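PDB 2DC4: 165aa long hypothetical protein from Pyrococcus horikoshii, which is of unknown function but belongs to the CYTH family, whose members typically act on triphosphate compounds, and so probably binds a phosphorylated ligand. Local coordinates for residues V5-I14 and L149-Y159; G96-I104 and F112-A120. All coordinates share one frame; numbering follows the deposited sequence.

Contact 1 of 2, residues V5-I14 and L149-Y159; sequences VKFRVNFEDI and LKEEDVEPKLY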
loop_
_atom_site.group_PDB
_atom_site.type_symbol
_atom_site.label_atom_id
_atom_site.label_comp_id
_atom_site.label_asym_id
_atom_site.label_seq_id
_atom_site.Cartn_x
_atom_site.Cartn_y
_atom_site.Cartn_z
ATOM N N VAL A 5 -18.502 19.050 4.305
ATOM C CA VAL A 5 -19.554 19.056 5.308
ATOM C C VAL A 5 -20.493 17.908 4.956
ATOM O O VAL A 5 -20.851 17.721 3.793
ATOM C CB VAL A 5 -20.339 20.378 5.304
ATOM C CG1 VAL A 5 -21.389 20.361 6.404
ATOM C CG2 VAL A 5 -19.376 21.540 5.510
ATOM N N LYS A 6 -20.877 17.144 5.970
ATOM C CA LYS A 6 -21.753 15.992 5.792
ATOM C C LYS A 6 -23.156 16.326 6.281
ATOM O O LYS A 6 -23.316 16.986 7.308
ATOM C CB LYS A 6 -21.205 14.803 6.588
ATOM C CG LYS A 6 -21.984 13.503 6.405
ATOM C CD LYS A 6 -21.456 12.402 7.325
ATOM C CE LYS A 6 -19.991 12.103 7.062
ATOM N NZ LYS A 6 -19.481 11.039 7.973
ATOM N N PHE A 7 -24.162 15.861 5.548
ATOM C CA PHE A 7 -25.559 16.101 5.906
ATOM C C PHE A 7 -26.371 14.811 5.925
ATOM O O PHE A 7 -26.184 13.933 5.081
ATOM C CB PHE A 7 -26.226 17.059 4.909
ATOM C CG PHE A 7 -25.551 18.397 4.797
ATOM C CD1 PHE A 7 -24.430 18.562 3.988
ATOM C CD2 PHE A 7 -26.044 19.495 5.491
ATOM C CE1 PHE A 7 -23.809 19.803 3.870
ATOM C CE2 PHE A 7 -25.431 20.744 5.379
ATOM C CZ PHE A 7 -24.312 20.899 4.566
ATOM N N ARG A 8 -27.282 14.702 6.888
ATOM C CA ARG A 8 -28.152 13.534 6.964
ATOM C C ARG A 8 -29.274 13.933 6.013
ATOM O O ARG A 8 -29.856 15.012 6.150
ATOM C CB ARG A 8 -28.673 13.352 8.393
ATOM C CG ARG A 8 -28.831 11.910 8.829
ATOM C CD ARG A 8 -28.761 11.802 10.350
ATOM N NE ARG A 8 -28.327 10.474 10.768
ATOM C CZ ARG A 8 -27.527 10.247 11.801
ATOM N NH1 ARG A 8 -27.075 11.256 12.523
ATOM N NH2 ARG A 8 -27.160 9.013 12.103
ATOM N N VAL A 9 -29.580 13.084 5.041
ATOM C CA VAL A 9 -30.586 13.442 4.051
ATOM C C VAL A 9 -31.529 12.329 3.634
ATOM O O VAL A 9 -31.344 11.168 3.995
ATOM C CB VAL A 9 -29.916 13.907 2.748
ATOM C CG1 VAL A 9 -28.965 15.053 3.014
ATOM C CG2 VAL A 9 -29.181 12.725 2.115
ATOM N N ASN A 10 -32.548 12.711 2.871
ATOM C CA ASN A 10 -33.467 11.736 2.308
ATOM C C ASN A 10 -32.893 11.528 0.910
ATOM O O ASN A 10 -32.875 12.451 0.087
ATOM C CB ASN A 10 -34.895 12.270 2.209
ATOM C CG ASN A 10 -35.823 11.292 1.502
ATOM O OD1 ASN A 10 -35.761 11.137 0.282
ATOM N ND2 ASN A 10 -36.673 10.614 2.269
ATOM N N PHE A 11 -32.401 10.321 0.660
ATOM C CA PHE A 11 -31.777 9.980 -0.612
ATOM C C PHE A 11 -32.495 10.437 -1.874
ATOM O O PHE A 11 -31.931 11.164 -2.692
ATOM C CB PHE A 11 -31.565 8.470 -0.707
ATOM C CG PHE A 11 -30.839 8.053 -1.949
ATOM C CD1 PHE A 11 -29.458 8.182 -2.034
ATOM C CD2 PHE A 11 -31.541 7.593 -3.056
ATOM C CE1 PHE A 11 -28.786 7.861 -3.208
ATOM C CE2 PHE A 11 -30.882 7.270 -4.232
ATOM C CZ PHE A 11 -29.498 7.406 -4.309
ATOM N N GLU A 12 -33.732 9.991 -2.048
ATOM C CA GLU A 12 -34.492 10.333 -3.239
ATOM C C GLU A 12 -34.695 11.831 -3.448
ATOM O O GLU A 12 -34.524 12.335 -4.555
ATOM C CB GLU A 12 -35.851 9.621 -3.218
ATOM C CG GLU A 12 -35.768 8.099 -3.343
ATOM C CD GLU A 12 -35.378 7.401 -2.047
ATOM O OE1 GLU A 12 -35.186 6.162 -2.079
ATOM O OE2 GLU A 12 -35.272 8.079 -0.998
ATOM N N ASP A 13 -35.049 12.542 -2.383
ATOM C CA ASP A 13 -35.284 13.976 -2.481
ATOM C C ASP A 13 -34.032 14.763 -2.862
ATOM O O ASP A 13 -34.062 15.588 -3.775
ATOM C CB ASP A 13 -35.836 14.515 -1.154
ATOM C CG ASP A 13 -37.116 13.816 -0.724
ATOM O OD1 ASP A 13 -38.026 13.660 -1.567
ATOM O OD2 ASP A 13 -37.219 13.429 0.460
ATOM N N ILE A 14 -32.927 14.499 -2.173
ATOM C CA ILE A 14 -31.695 15.226 -2.450
ATOM C C ILE A 14 -31.077 14.873 -3.804
ATOM O O ILE A 14 -30.462 15.723 -4.449
ATOM C CB ILE A 14 -30.666 15.016 -1.318
ATOM C CG1 ILE A 14 -29.675 16.182 -1.304
ATOM C CG2 ILE A 14 -29.942 13.689 -1.491
ATOM C CD1 ILE A 14 -30.299 17.505 -0.883
ATOM N N LEU A 149 -30.721 22.621 2.414
ATOM C CA LEU A 149 -30.166 22.060 3.633
ATOM C C LEU A 149 -29.868 23.189 4.614
ATOM O O LEU A 149 -29.635 24.326 4.204
ATOM C CB LEU A 149 -28.888 21.287 3.305
ATOM C CG LEU A 149 -29.139 20.090 2.381
ATOM C CD1 LEU A 149 -27.825 19.544 1.855
ATOM C CD2 LEU A 149 -29.896 19.011 3.149
ATOM N N LYS A 150 -29.871 22.862 5.904
ATOM C CA LYS A 150 -29.610 23.830 6.966
ATOM C C LYS A 150 -28.597 23.268 7.961
ATOM O O LYS A 150 -28.211 22.106 7.879
ATOM C CB LYS A 150 -30.912 24.164 7.705
ATOM C CG LYS A 150 -31.988 24.777 6.830
ATOM C CD LYS A 150 -33.240 25.104 7.632
ATOM C CE LYS A 150 -33.904 23.846 8.170
ATOM N NZ LYS A 150 -35.173 24.160 8.883
ATOM N N GLU A 151 -28.174 24.091 8.915
ATOM C CA GLU A 151 -27.210 23.645 9.908
ATOM C C GLU A 151 -27.705 22.463 10.737
ATOM O O GLU A 151 -26.911 21.619 11.144
ATOM C CB GLU A 151 -26.828 24.803 10.829
ATOM C CG GLU A 151 -26.029 25.883 10.123
ATOM C CD GLU A 151 -25.716 27.063 11.019
ATOM O OE1 GLU A 151 -25.156 26.846 12.114
ATOM O OE2 GLU A 151 -26.025 28.208 10.625
ATOM N N GLU A 152 -29.010 22.392 10.984
ATOM C CA GLU A 152 -29.543 21.286 11.779
ATOM C C GLU A 152 -29.421 19.952 11.055
ATOM O O GLU A 152 -29.561 18.894 11.671
ATOM C CB GLU A 152 -31.020 21.524 12.146
ATOM C CG GLU A 152 -31.958 21.689 10.960
ATOM C CD GLU A 152 -33.427 21.790 11.366
ATOM O OE1 GLU A 152 -33.724 22.369 12.435
ATOM O OE2 GLU A 152 -34.290 21.301 10.603
ATOM N N ASP A 153 -29.154 20.005 9.751
ATOM C CA ASP A 153 -29.030 18.798 8.938
ATOM C C ASP A 153 -27.627 18.214 8.967
ATOM O O ASP A 153 -27.405 17.092 8.505
ATOM C CB ASP A 153 -29.387 19.104 7.480
ATOM C CG ASP A 153 -30.825 19.552 7.310
ATOM O OD1 ASP A 153 -31.059 20.529 6.571
ATOM O OD2 ASP A 153 -31.721 18.915 7.905
ATOM N N VAL A 154 -26.683 18.973 9.500
ATOM C CA VAL A 154 -25.295 18.524 9.542
ATOM C C VAL A 154 -25.056 17.339 10.470
ATOM O O VAL A 154 -25.654 17.241 11.546
ATOM C CB VAL A 154 -24.357 19.683 9.954
ATOM C CG1 VAL A 154 -22.928 19.176 10.119
ATOM C CG2 VAL A 154 -24.403 20.782 8.905
ATOM N N GLU A 155 -24.187 16.429 10.028
ATOM C CA GLU A 155 -23.805 15.262 10.815
ATOM C C GLU A 155 -22.286 15.322 10.970
ATOM O O GLU A 155 -21.544 15.098 10.013
ATOM C CB GLU A 155 -24.204 13.963 10.109
ATOM C CG GLU A 155 -23.742 12.714 10.855
ATOM C CD GLU A 155 -24.060 12.776 12.343
ATOM O OE1 GLU A 155 -25.254 12.814 12.699
ATOM O OE2 GLU A 155 -23.120 12.799 13.161
ATOM N N PRO A 156 -21.806 15.635 12.181
ATOM C CA PRO A 156 -20.368 15.733 12.454
ATOM C C PRO A 156 -19.629 14.396 12.510
ATOM O O PRO A 156 -18.464 14.305 12.124
ATOM C CB PRO A 156 -20.314 16.453 13.805
ATOM C CG PRO A 156 -21.689 17.056 13.972
ATOM C CD PRO A 156 -22.582 16.025 13.365
ATOM N N LYS A 157 -20.307 13.360 12.990
ATOM C CA LYS A 157 -19.680 12.052 13.128
ATOM C C LYS A 157 -19.149 11.440 11.838
ATOM O O LYS A 157 -19.714 11.623 10.761
ATOM C CB LYS A 157 -20.654 11.072 13.783
ATOM C CG LYS A 157 -20.989 11.392 15.233
ATOM C CD LYS A 157 -21.896 10.321 15.828
ATOM C CE LYS A 157 -22.105 10.530 17.318
ATOM N NZ LYS A 157 -22.930 9.441 17.918
ATOM N N LEU A 158 -18.048 10.707 11.969
ATOM C CA LEU A 158 -17.432 10.028 10.834
ATOM C C LEU A 158 -18.236 8.763 10.559
ATOM O O LEU A 158 -18.913 8.252 11.443
ATOM C CB LEU A 158 -15.990 9.654 11.177
ATOM C CG LEU A 158 -15.113 10.803 11.675
ATOM C CD1 LEU A 158 -13.768 10.258 12.142
ATOM C CD2 LEU A 158 -14.932 11.824 10.561
ATOM N N TYR A 159 -18.155 8.250 9.337
ATOM C CA TYR A 159 -18.890 7.047 8.988
ATOM C C TYR A 159 -18.535 5.859 9.869
ATOM O O TYR A 159 -19.400 5.053 10.199
ATOM C CB TYR A 159 -18.662 6.698 7.514
ATOM C CG TYR A 159 -19.395 7.626 6.577
ATOM C CD1 TYR A 159 -18.739 8.242 5.512
ATOM C CD2 TYR A 159 -20.747 7.911 6.772
ATOM C CE1 TYR A 159 -19.417 9.133 4.666
ATOM C CE2 TYR A 159 -21.428 8.789 5.937
ATOM C CZ TYR A 159 -20.757 9.398 4.889
ATOM O OH TYR A 159 -21.431 10.294 4.084
HETATM O O HOH W 1 -20.022 17.291 8.736
#
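K6 reaches Y159 by an extended start, CG trans to the backbone N (chi1 -176°), followed by a bend at chi3 (-60°) that lays CE and NZ over one face of the tyrosine ring. The lysine occupies the last position of the N-terminal ExExK signature of the CYTH fold, an antiparallel barrel in which strand 2-8 pairs with strand 121-128; here the loop between helices 133-146 and 159-162 runs along strand 2-8. K6 NZ stands 3.4 Å from the centroid of the Y159 ring and only 6° off its normal, a centred cation-pi contact. The same nitrogen donates to K157 O (2.9 Å), on a lone pair in the carbonyl plane, so backbone and ring together fix the ammonium. Y159 is itself anchored through OH to D125.

F7 and V154 form a single bridge. On one side of it E155 N donates to K6 O (2.9 Å), from above the carbonyl plane; on the other R8 N meets D153 O nearly head-on (2.9 Å). L149 CD1 sits over one face of the F7 ring, 4.0 Å from its centroid, while D153 CB and K150 O lie at its edge and V154 CG2 approaches obliquely; W141 adds an edge-to-face ring. R8 NH1 and E155 OE1 are modelled as a salt bridge, side chains alongside each other and guanidinium and carboxylate nearly perpendicular, although the separation is doubtfully short. E155 OE2 accepts from K157 N through its anti lone pair. A water links the strand to the loop, accepting from K6 N at 2.9 Å and donating to E155 O at 3.0 Å.

Contact 2 of 2, residues G96-I104 and F112-A120; sequences GVVKKRRWI and FELNRVEKA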
loop_
_atom_site.group_PDB
_atom_site.type_symbol
_atom_site.label_atom_id
_atom_site.label_comp_id
_atom_site.label_asym_id
_atom_site.label_seq_id
_atom_site.Cartn_x
_atom_site.Cartn_y
_atom_site.Cartn_z
ATOM N N GLY A 96 -13.507 -1.499 12.294
ATOM C CA GLY A 96 -14.830 -1.781 11.774
ATOM C C GLY A 96 -14.826 -1.785 10.260
ATOM O O GLY A 96 -13.792 -1.547 9.638
ATOM N N VAL A 97 -15.981 -2.053 9.665
ATOM C CA VAL A 97 -16.098 -2.089 8.218
ATOM C C VAL A 97 -17.283 -1.254 7.773
ATOM O O VAL A 97 -18.405 -1.480 8.218
ATOM C CB VAL A 97 -16.303 -3.528 7.706
ATOM C CG1 VAL A 97 -16.444 -3.523 6.184
ATOM C CG2 VAL A 97 -15.135 -4.408 8.139
ATOM N N VAL A 98 -17.027 -0.281 6.904
ATOM C CA VAL A 98 -18.089 0.579 6.398
ATOM C C VAL A 98 -18.391 0.194 4.961
ATOM O O VAL A 98 -17.493 0.167 4.119
ATOM C CB VAL A 98 -17.695 2.074 6.424
ATOM C CG1 VAL A 98 -18.819 2.914 5.818
ATOM C CG2 VAL A 98 -17.407 2.523 7.852
ATOM N N LYS A 99 -19.655 -0.104 4.684
ATOM C CA LYS A 99 -20.073 -0.477 3.344
ATOM C C LYS A 99 -21.086 0.540 2.857
ATOM O O LYS A 99 -22.058 0.844 3.551
ATOM C CB LYS A 99 -20.700 -1.870 3.344
ATOM C CG LYS A 99 -19.740 -2.973 3.767
ATOM C CD LYS A 99 -20.409 -4.342 3.729
ATOM C CE LYS A 99 -20.842 -4.716 2.318
ATOM N NZ LYS A 99 -19.688 -4.764 1.373
ATOM N N LYS A 100 -20.867 1.074 1.665
ATOM C CA LYS A 100 -21.797 2.065 1.154
ATOM C C LYS A 100 -21.863 2.077 -0.360
ATOM O O LYS A 100 -20.975 1.564 -1.039
ATOM C CB LYS A 100 -21.386 3.454 1.643
ATOM C CG LYS A 100 -20.193 4.028 0.884
ATOM C CD LYS A 100 -19.917 5.476 1.275
ATOM C CE LYS A 100 -19.009 5.584 2.492
ATOM N NZ LYS A 100 -17.592 5.229 2.158
ATOM N N ARG A 101 -22.937 2.659 -0.880
ATOM C CA ARG A 101 -23.107 2.807 -2.314
ATOM C C ARG A 101 -23.076 4.324 -2.485
ATOM O O ARG A 101 -23.922 5.032 -1.943
ATOM C CB ARG A 101 -24.450 2.234 -2.758
ATOM C CG ARG A 101 -24.530 1.930 -4.236
ATOM C CD ARG A 101 -25.316 0.644 -4.475
ATOM N NE ARG A 101 -25.183 0.158 -5.844
ATOM C CZ ARG A 101 -25.827 0.668 -6.889
ATOM N NH1 ARG A 101 -26.659 1.686 -6.726
ATOM N NH2 ARG A 101 -25.641 0.155 -8.097
ATOM N N ARG A 102 -22.086 4.819 -3.224
ATOM C CA ARG A 102 -21.916 6.255 -3.416
ATOM C C ARG A 102 -22.221 6.766 -4.820
ATOM O O ARG A 102 -21.720 6.235 -5.815
ATOM C CB ARG A 102 -20.482 6.643 -3.035
ATOM C CG ARG A 102 -20.115 8.100 -3.302
ATOM C CD ARG A 102 -18.677 8.382 -2.869
ATOM N NE ARG A 102 -18.539 8.374 -1.415
ATOM C CZ ARG A 102 -17.383 8.489 -0.764
ATOM N NH1 ARG A 102 -16.246 8.621 -1.434
ATOM N NH2 ARG A 102 -17.364 8.471 0.562
ATOM N N TRP A 103 -23.063 7.797 -4.883
ATOM C CA TRP A 103 -23.439 8.461 -6.125
ATOM C C TRP A 103 -22.593 9.730 -6.159
ATOM O O TRP A 103 -22.688 10.563 -5.258
ATOM C CB TRP A 103 -24.919 8.845 -6.091
ATOM C CG TRP A 103 -25.838 7.786 -6.587
ATOM C CD1 TRP A 103 -26.466 7.750 -7.799
ATOM C CD2 TRP A 103 -26.246 6.612 -5.888
ATOM N NE1 TRP A 103 -27.241 6.627 -7.895
ATOM C CE2 TRP A 103 -27.125 5.906 -6.735
ATOM C CE3 TRP A 103 -25.955 6.082 -4.624
ATOM C CZ2 TRP A 103 -27.720 4.699 -6.363
ATOM C CZ3 TRP A 103 -26.547 4.880 -4.251
ATOM C CH2 TRP A 103 -27.419 4.203 -5.119
ATOM N N ILE A 104 -21.767 9.871 -7.188
ATOM C CA ILE A 104 -20.887 11.027 -7.305
ATOM C C ILE A 104 -21.359 11.981 -8.394
ATOM O O ILE A 104 -21.631 11.564 -9.516
ATOM C CB ILE A 104 -19.433 10.585 -7.631
ATOM C CG1 ILE A 104 -18.946 9.585 -6.578
ATOM C CG2 ILE A 104 -18.503 11.808 -7.689
ATOM C CD1 ILE A 104 -17.598 8.946 -6.898
ATOM N N PHE A 112 -20.264 16.312 -5.011
ATOM C CA PHE A 112 -21.343 15.816 -4.178
ATOM C C PHE A 112 -21.173 14.313 -4.071
ATOM O O PHE A 112 -21.051 13.625 -5.085
ATOM C CB PHE A 112 -22.709 16.103 -4.812
ATOM C CG PHE A 112 -22.977 17.558 -5.057
ATOM C CD1 PHE A 112 -22.633 18.148 -6.270
ATOM C CD2 PHE A 112 -23.562 18.342 -4.070
ATOM C CE1 PHE A 112 -22.868 19.502 -6.497
ATOM C CE2 PHE A 112 -23.803 19.698 -4.282
ATOM C CZ PHE A 112 -23.455 20.281 -5.498
ATOM N N GLU A 113 -21.141 13.800 -2.848
ATOM C CA GLU A 113 -21.036 12.359 -2.657
ATOM C C GLU A 113 -22.283 11.965 -1.883
ATOM O O GLU A 113 -22.381 12.221 -0.684
ATOM C CB GLU A 113 -19.781 11.991 -1.859
ATOM C CG GLU A 113 -18.479 12.531 -2.458
ATOM C CD GLU A 113 -17.241 12.022 -1.746
ATOM O OE1 GLU A 113 -17.234 11.976 -0.497
ATOM O OE2 GLU A 113 -16.263 11.680 -2.439
ATOM N N LEU A 114 -23.241 11.365 -2.583
ATOM C CA LEU A 114 -24.495 10.935 -1.967
ATOM C C LEU A 114 -24.303 9.484 -1.579
ATOM O O LEU A 114 -24.215 8.608 -2.441
ATOM C CB LEU A 114 -25.647 11.089 -2.963
ATOM C CG LEU A 114 -27.051 10.753 -2.460
ATOM C CD1 LEU A 114 -27.312 11.472 -1.138
ATOM C CD2 LEU A 114 -28.072 11.165 -3.513
ATOM N N ASN A 115 -24.250 9.239 -0.275
ATOM C CA ASN A 115 -23.993 7.906 0.244
ATOM C C ASN A 115 -25.135 7.170 0.911
ATOM O O ASN A 115 -25.806 7.717 1.785
ATOM C CB ASN A 115 -22.854 7.971 1.255
ATOM C CG ASN A 115 -21.611 8.600 0.685
ATOM O OD1 ASN A 115 -21.047 8.103 -0.285
ATOM N ND2 ASN A 115 -21.176 9.704 1.284
ATOM N N ARG A 116 -25.337 5.920 0.505
ATOM C CA ARG A 116 -26.341 5.074 1.141
ATOM C C ARG A 116 -25.447 4.119 1.927
ATOM O O ARG A 116 -24.883 3.178 1.371
ATOM C CB ARG A 116 -27.179 4.337 0.095
ATOM C CG ARG A 116 -27.803 5.279 -0.917
ATOM C CD ARG A 116 -29.142 4.786 -1.419
ATOM N NE ARG A 116 -30.194 4.996 -0.431
ATOM C CZ ARG A 116 -31.474 4.701 -0.631
ATOM N NH1 ARG A 116 -31.859 4.176 -1.786
ATOM N NH2 ARG A 116 -32.370 4.956 0.313
ATOM N N VAL A 117 -25.310 4.396 3.219
ATOM C CA VAL A 117 -24.404 3.645 4.106
ATOM C C VAL A 117 -25.108 2.529 4.883
ATOM O O VAL A 117 -26.034 2.747 5.663
ATOM C CB VAL A 117 -23.772 4.609 5.113
ATOM C CG1 VAL A 117 -22.709 3.862 5.919
ATOM C CG2 VAL A 117 -23.129 5.776 4.401
ATOM N N GLU A 118 -24.645 1.279 4.627
ATOM C CA GLU A 118 -25.173 0.131 5.362
ATOM C C GLU A 118 -25.076 0.343 6.892
ATOM O O GLU A 118 -24.063 0.785 7.426
ATOM C CB GLU A 118 -24.407 -1.138 4.918
ATOM C CG GLU A 118 -24.841 -1.642 3.528
ATOM C CD GLU A 118 -24.280 -3.030 3.242
ATOM O OE1 GLU A 118 -24.031 -3.331 2.079
ATOM O OE2 GLU A 118 -24.185 -3.843 4.166
ATOM N N LYS A 119 -26.218 0.091 7.587
ATOM C CA LYS A 119 -26.261 0.193 9.057
ATOM C C LYS A 119 -26.031 1.617 9.586
ATOM O O LYS A 119 -25.692 1.822 10.742
ATOM C CB LYS A 119 -25.195 -0.742 9.638
ATOM C CG LYS A 119 -25.451 -2.208 9.282
ATOM C CD LYS A 119 -24.427 -3.165 9.886
ATOM C CE LYS A 119 -24.664 -4.609 9.445
ATOM N NZ LYS A 119 -23.608 -5.468 9.995
ATOM N N ALA A 120 -26.250 2.632 8.756
ATOM C CA ALA A 120 -26.088 4.011 9.210
ATOM C C ALA A 120 -27.164 4.936 8.649
ATOM O O ALA A 120 -27.744 5.732 9.385
ATOM C CB ALA A 120 -24.705 4.531 8.841
HETATM O O HOH W 2 -21.606 -0.324 6.658
#
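F112 O receives the CA-H of I104 at 3.4 Å (F112 O to I104 CA), while the F112 ring turns away toward L124. At E113 the extended side chain lays its carboxylate over the R102 guanidinium, the two planes stacked 27° apart. E113 OE2 is 3.2 Å from R102 NH1, but no N-H points at it, so this salt bridge rests on charge alone. L114 exchanges two backbone bonds with W103, N to O and O to N, both 2.8 Å, and their CB atoms touch at 3.9 Å. These strands form the 94-107/110-117 beta hairpin of the CYTH barrel wall. N115, with CG trans to the carbonyl carbon (chi1 -55°), turns OD1 to R102 NE, which donates in the guanidinium plane and on a lone pair of the amide oxygen (2.8 Å); N115 ND2 is hydrogen-bonded to Y159 OH. R116 forms the next hydrogen-bonded pair with R101, and its CG packs on W103 CZ3 (3.6 Å) while its guanidinium pairs with D122. V117 CG1 meets V98 CG1. E118 N donates to K99 O at 2.8 Å, and E118 O takes a water that K99 N also binds.

In the fold
From the N terminus, strand 2-8 and the start of helix 11-21 supply the first half of contact 1, whose second half comes only near the end of the chain, so contact 1 closes a loop spanning most of the barrel. Contact 2 closes a far shorter one, the turn of a hairpin, and lies wholly within that larger loop without crossing it. Their centres are about 13 Å apart. In the barrel, strand 121-128 lies between 2-8 and 110-117 and pairs with both. Contact 1 thus ties the C-terminal loop to the first strand, while contact 2 builds adjoining wall; they meet where F11 and I14 pack on L114, and the C-terminal loop reaches the hairpin through Y159 and N115.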